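Local structure of repressor protein (Enterobacteria phage N15, 2HIN) at residues R8-G11 / K15-V18; D43-T48 / L52-T57. The protein is a Cro-type repressor of phage N15, a dimeric helix-turn-helix transcription factor that probably binds operator DNA. One frame throughout, in Å; residues are numbered along the deposited sequence.

Contact 1. Residues R8-G11 / K15-V18; sequences RHFG and KAAV
Helix 3-10 ends at F10 and helix 13-20 starts three residues on, the two backbones coming nearest at F10 and A16, with their CA atoms 5.1 Å apart. G11, with its positive phi of 113°, takes the chain out of the first helix, and D12 receives the N-H of K15 through its OD1 as the second one starts. F10 carries the apolar part. Its CB lies 3.6 Å from A16 N, and the ring then runs past the backbone of the second helix, CD2 standing 4.0 Å from the CB of A16 while the ring carbons CG and CD1 each lie 3.9 Å from the carbonyl O of K15. One ring face is covered from within its own helix by CD2 of H9, 3.5 Å above the ring plane and over the centre. K15 folds back over the end of the first helix: the bend at chi3 (-85°) brings CE to 3.2 Å from the carbonyl O of F10. The contact thus spans the short connection between the first two helices of the Cro domain and sets helix 3-10 against helix 13-20, which with helix 24-33 forms the helix-turn-helix, as in other Cro proteins; A17 packs there on P24 and V27.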
loop_
_atom_site.group_PDB
_atom_site.type_symbol
_atom_site.label_atom_id
_atom_site.label_comp_id
_atom_site.label_asym_id
_atom_site.label_seq_id
_atom_site.Cartn_x
_atom_site.Cartn_y
_atom_site.Cartn_z
ATOM N N ARG A 8 -10.767 -14.975 -2.821
ATOM C CA ARG A 8 -10.440 -16.248 -2.152
ATOM C C ARG A 8 -10.011 -16.028 -0.709
ATOM O O ARG A 8 -10.399 -16.776 0.184
ATOM C CB ARG A 8 -9.306 -16.931 -2.920
ATOM C CG ARG A 8 -8.764 -18.225 -2.295
ATOM C CD ARG A 8 -7.649 -18.787 -3.169
ATOM N NE ARG A 8 -6.993 -19.991 -2.644
ATOM C CZ ARG A 8 -5.977 -20.018 -1.770
ATOM N NH1 ARG A 8 -5.471 -18.897 -1.262
ATOM N NH2 ARG A 8 -5.464 -21.188 -1.385
ATOM N N HIS A 9 -9.198 -15.002 -0.472
ATOM C CA HIS A 9 -8.679 -14.735 0.863
ATOM C C HIS A 9 -9.799 -14.444 1.858
ATOM O O HIS A 9 -9.786 -14.942 2.981
ATOM C CB HIS A 9 -7.701 -13.561 0.802
ATOM C CG HIS A 9 -7.088 -13.231 2.122
ATOM N ND1 HIS A 9 -6.069 -13.973 2.669
ATOM C CD2 HIS A 9 -7.348 -12.237 2.992
ATOM C CE1 HIS A 9 -5.717 -13.433 3.823
ATOM N NE2 HIS A 9 -6.505 -12.404 4.065
ATOM N N PHE A 10 -10.728 -13.579 1.467
ATOM C CA PHE A 10 -11.782 -13.134 2.386
ATOM C C PHE A 10 -13.034 -14.013 2.323
ATOM O O PHE A 10 -13.834 -14.002 3.254
ATOM C CB PHE A 10 -12.118 -11.670 2.128
ATOM C CG PHE A 10 -11.067 -10.730 2.614
ATOM C CD1 PHE A 10 -10.959 -10.452 3.960
ATOM C CD2 PHE A 10 -10.179 -10.145 1.752
ATOM C CE1 PHE A 10 -9.992 -9.585 4.435
ATOM C CE2 PHE A 10 -9.219 -9.262 2.237
ATOM C CZ PHE A 10 -9.147 -8.989 3.584
ATOM N N GLY A 11 -13.215 -14.716 1.210
ATOM C CA GLY A 11 -14.310 -15.693 1.031
ATOM C C GLY A 11 -15.328 -15.273 -0.016
ATOM O O GLY A 11 -15.818 -16.105 -0.782
ATOM N N LYS A 15 -17.199 -9.616 1.825
ATOM C CA LYS A 15 -16.192 -9.710 2.882
ATOM C C LYS A 15 -14.865 -9.076 2.429
ATOM O O LYS A 15 -14.186 -8.455 3.235
ATOM C CB LYS A 15 -15.997 -11.152 3.293
ATOM C CG LYS A 15 -17.198 -11.737 4.014
ATOM C CD LYS A 15 -16.867 -13.107 4.560
ATOM C CE LYS A 15 -17.040 -14.205 3.566
ATOM N NZ LYS A 15 -16.903 -15.517 4.274
ATOM N N ALA A 16 -14.519 -9.223 1.155
ATOM C CA ALA A 16 -13.318 -8.577 0.631
ATOM C C ALA A 16 -13.453 -7.048 0.672
ATOM O O ALA A 16 -12.510 -6.343 1.045
ATOM C CB ALA A 16 -13.033 -9.053 -0.787
ATOM N N ALA A 17 -14.620 -6.534 0.281
ATOM C CA ALA A 17 -14.841 -5.092 0.283
ATOM C C ALA A 17 -14.680 -4.529 1.680
ATOM O O ALA A 17 -14.014 -3.521 1.873
ATOM C CB ALA A 17 -16.227 -4.800 -0.320
ATOM N N VAL A 18 -15.266 -5.200 2.660
ATOM C CA VAL A 18 -15.117 -4.745 4.047
ATOM C C VAL A 18 -13.646 -4.839 4.458
ATOM O O VAL A 18 -13.103 -3.926 5.077
ATOM C CB VAL A 18 -15.973 -5.594 5.020
ATOM C CG1 VAL A 18 -15.584 -5.321 6.483
ATOM C CG2 VAL A 18 -17.456 -5.356 4.775
#

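Contact 2. Residues D43-T48 / L52-T57; sequences DIEVRT and LKSDFT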
loop_
_atom_site.group_PDB
_atom_site.type_symbol
_atom_site.label_atom_id
_atom_site.label_comp_id
_atom_site.label_asym_id
_atom_site.label_seq_id
_atom_site.Cartn_x
_atom_site.Cartn_y
_atom_site.Cartn_z
ATOM N N ASP A 43 -2.185 -1.287 -0.554
ATOM C CA ASP A 43 -3.023 -1.215 0.642
ATOM C C ASP A 43 -3.529 -2.610 1.049
ATOM O O ASP A 43 -3.596 -2.911 2.238
ATOM C CB ASP A 43 -4.150 -0.218 0.460
ATOM C CG ASP A 43 -4.791 0.160 1.766
ATOM O OD1 ASP A 43 -4.079 0.585 2.716
ATOM O OD2 ASP A 43 -6.034 0.060 1.884
ATOM N N ILE A 44 -3.893 -3.440 0.073
ATOM C CA ILE A 44 -4.352 -4.793 0.362
ATOM C C ILE A 44 -3.213 -5.612 0.969
ATOM O O ILE A 44 -3.430 -6.375 1.919
ATOM C CB ILE A 44 -4.916 -5.430 -0.909
ATOM C CG1 ILE A 44 -6.184 -4.688 -1.341
ATOM C CG2 ILE A 44 -5.228 -6.932 -0.687
ATOM C CD1 ILE A 44 -6.659 -5.071 -2.752
ATOM N N GLU A 45 -2.009 -5.467 0.431
ATOM C CA GLU A 45 -0.843 -6.160 0.984
ATOM C C GLU A 45 -0.622 -5.785 2.439
ATOM O O GLU A 45 -0.444 -6.640 3.301
ATOM C CB GLU A 45 0.370 -5.828 0.128
ATOM C CG GLU A 45 1.683 -6.430 0.582
ATOM C CD GLU A 45 2.797 -6.227 -0.433
ATOM O OE1 GLU A 45 2.491 -5.995 -1.608
ATOM O OE2 GLU A 45 3.992 -6.333 -0.097
ATOM N N VAL A 46 -0.685 -4.501 2.742
ATOM C CA VAL A 46 -0.503 -4.032 4.120
ATOM C C VAL A 46 -1.666 -4.518 4.991
ATOM O O VAL A 46 -1.439 -5.016 6.102
ATOM C CB VAL A 46 -0.379 -2.483 4.135
ATOM C CG1 VAL A 46 -0.520 -1.917 5.565
ATOM C CG2 VAL A 46 0.964 -2.081 3.509
ATOM N N ARG A 47 -2.892 -4.369 4.527
ATOM C CA ARG A 47 -4.042 -4.622 5.372
ATOM C C ARG A 47 -4.371 -6.096 5.550
ATOM O O ARG A 47 -5.190 -6.417 6.398
ATOM C CB ARG A 47 -5.210 -3.757 4.923
ATOM C CG ARG A 47 -4.862 -2.269 5.138
ATOM C CD ARG A 47 -5.996 -1.294 4.995
ATOM N NE ARG A 47 -5.488 0.070 5.169
ATOM C CZ ARG A 47 -5.920 0.965 6.051
ATOM N NH1 ARG A 47 -6.957 0.723 6.828
ATOM N NH2 ARG A 47 -5.311 2.129 6.125
ATOM N N THR A 48 -3.684 -6.970 4.824
ATOM C CA THR A 48 -3.701 -8.419 5.055
ATOM C C THR A 48 -2.428 -8.877 5.765
ATOM O O THR A 48 -2.134 -10.078 5.802
ATOM C CB THR A 48 -3.912 -9.223 3.750
ATOM O OG1 THR A 48 -2.811 -9.008 2.861
ATOM C CG2 THR A 48 -5.226 -8.871 3.071
ATOM N N LEU A 52 -1.368 -11.318 1.308
ATOM C CA LEU A 52 -1.513 -11.119 -0.138
ATOM C C LEU A 52 -0.431 -10.143 -0.583
ATOM O O LEU A 52 -0.165 -9.144 0.088
ATOM C CB LEU A 52 -2.889 -10.576 -0.494
ATOM C CG LEU A 52 -4.061 -11.465 -0.105
ATOM C CD1 LEU A 52 -5.353 -10.819 -0.552
ATOM C CD2 LEU A 52 -3.903 -12.893 -0.682
ATOM N N LYS A 53 0.206 -10.425 -1.707
ATOM C CA LYS A 53 1.294 -9.584 -2.176
ATOM C C LYS A 53 0.930 -8.871 -3.455
ATOM O O LYS A 53 0.439 -9.483 -4.424
ATOM C CB LYS A 53 2.570 -10.402 -2.385
ATOM C CG LYS A 53 3.079 -11.119 -1.121
ATOM C CD LYS A 53 3.757 -10.165 -0.146
ATOM C CE LYS A 53 4.808 -10.909 0.682
ATOM N NZ LYS A 53 5.614 -10.116 1.670
ATOM N N SER A 54 1.205 -7.576 -3.476
ATOM C CA SER A 54 1.069 -6.784 -4.668
ATOM C C SER A 54 1.920 -7.370 -5.785
ATOM O O SER A 54 2.912 -8.066 -5.543
ATOM C CB SER A 54 1.491 -5.349 -4.407
ATOM O OG SER A 54 2.891 -5.264 -4.143
ATOM N N ASP A 55 1.573 -7.034 -7.003
ATOM C CA ASP A 55 2.384 -7.430 -8.137
ATOM C C ASP A 55 3.798 -6.846 -7.985
ATOM O O ASP A 55 4.775 -7.522 -8.306
ATOM C CB ASP A 55 1.698 -6.975 -9.430
ATOM C CG ASP A 55 0.320 -7.661 -9.657
ATOM O OD1 ASP A 55 0.022 -8.749 -9.077
ATOM O OD2 ASP A 55 -0.481 -7.079 -10.419
ATOM N N PHE A 56 3.919 -5.628 -7.450
ATOM C CA PHE A 56 5.217 -5.002 -7.199
ATOM C C PHE A 56 6.101 -5.924 -6.335
ATOM O O PHE A 56 7.244 -6.232 -6.673
ATOM C CB PHE A 56 4.998 -3.669 -6.489
ATOM C CG PHE A 56 6.278 -2.969 -6.072
ATOM C CD1 PHE A 56 6.857 -2.009 -6.887
ATOM C CD2 PHE A 56 6.897 -3.285 -4.882
ATOM C CE1 PHE A 56 8.014 -1.370 -6.504
ATOM C CE2 PHE A 56 8.069 -2.639 -4.499
ATOM C CZ PHE A 56 8.628 -1.694 -5.347
ATOM N N THR A 57 5.555 -6.370 -5.217
ATOM C CA THR A 57 6.320 -7.200 -4.298
ATOM C C THR A 57 6.587 -8.584 -4.893
ATOM O O THR A 57 7.695 -9.101 -4.821
ATOM C CB THR A 57 5.589 -7.363 -2.967
ATOM O OG1 THR A 57 5.460 -6.065 -2.379
ATOM C CG2 THR A 57 6.331 -8.298 -2.051
#
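I44 starts the pairing of helix 38-47 with the chain that returns from it toward helix 55-60, a loop joining two helices, the second opened by the S54 N-cap; I44 CG2 meets L52 CD1 at 3.9 Å. E45 follows with the main polar grip. CG stands anti to the backbone N (chi1 178°) and the chain stays extended beyond it, carrying the carboxylate to the start of the next helix. There OE1 accepts two bonds from S54: OG arrives nearly in line with the C-O bond at 2.7 Å, and the backbone N comes from above the carboxylate plane at 2.8 Å. S54 OG in turn accepts from T57 N (3.1 Å), the capping bond, so E45 braces the cap. OE2 offers its syn lone pair to T57 OG1, also at 2.7 Å, and takes another bond from Y50 OH of the second subunit, which K53 NZ of this chain also bonds. With both oxygens held, the buried carboxylate has its rotation fixed, and its charge is probably eased by these donors. R47 turns back to D43 in a salt bridge. T48 bonds on two sides through its hydroxyl: OG1 donates to I44 O at 2.9 Å and accepts from L52 N at 3.1 Å, with an N-H...O angle of 164°.

The two contacts follow one another along the chain, contact 1 (8-11/15-18) first, and their centres lie 14 Å apart, yet they meet at the end of helix 3-10. H9 CB packs on L52 CD1 at 3.9 Å and H9 NE2 reaches T48 CG2 at 3.9 Å, while CZ of F10 comes to 4.0 Å from that same methyl. H9 and F10 thus pack on the loop beyond helix 38-47, and F10 also touches helix 13-20. Contact 1, untouched by the second subunit, bears on helix 13-20 of the helix-turn-helix, probably the DNA-binding element. Contact 2 lies at the dimer interface, where V46 and T57 each pack on the other's counterpart across the subunits.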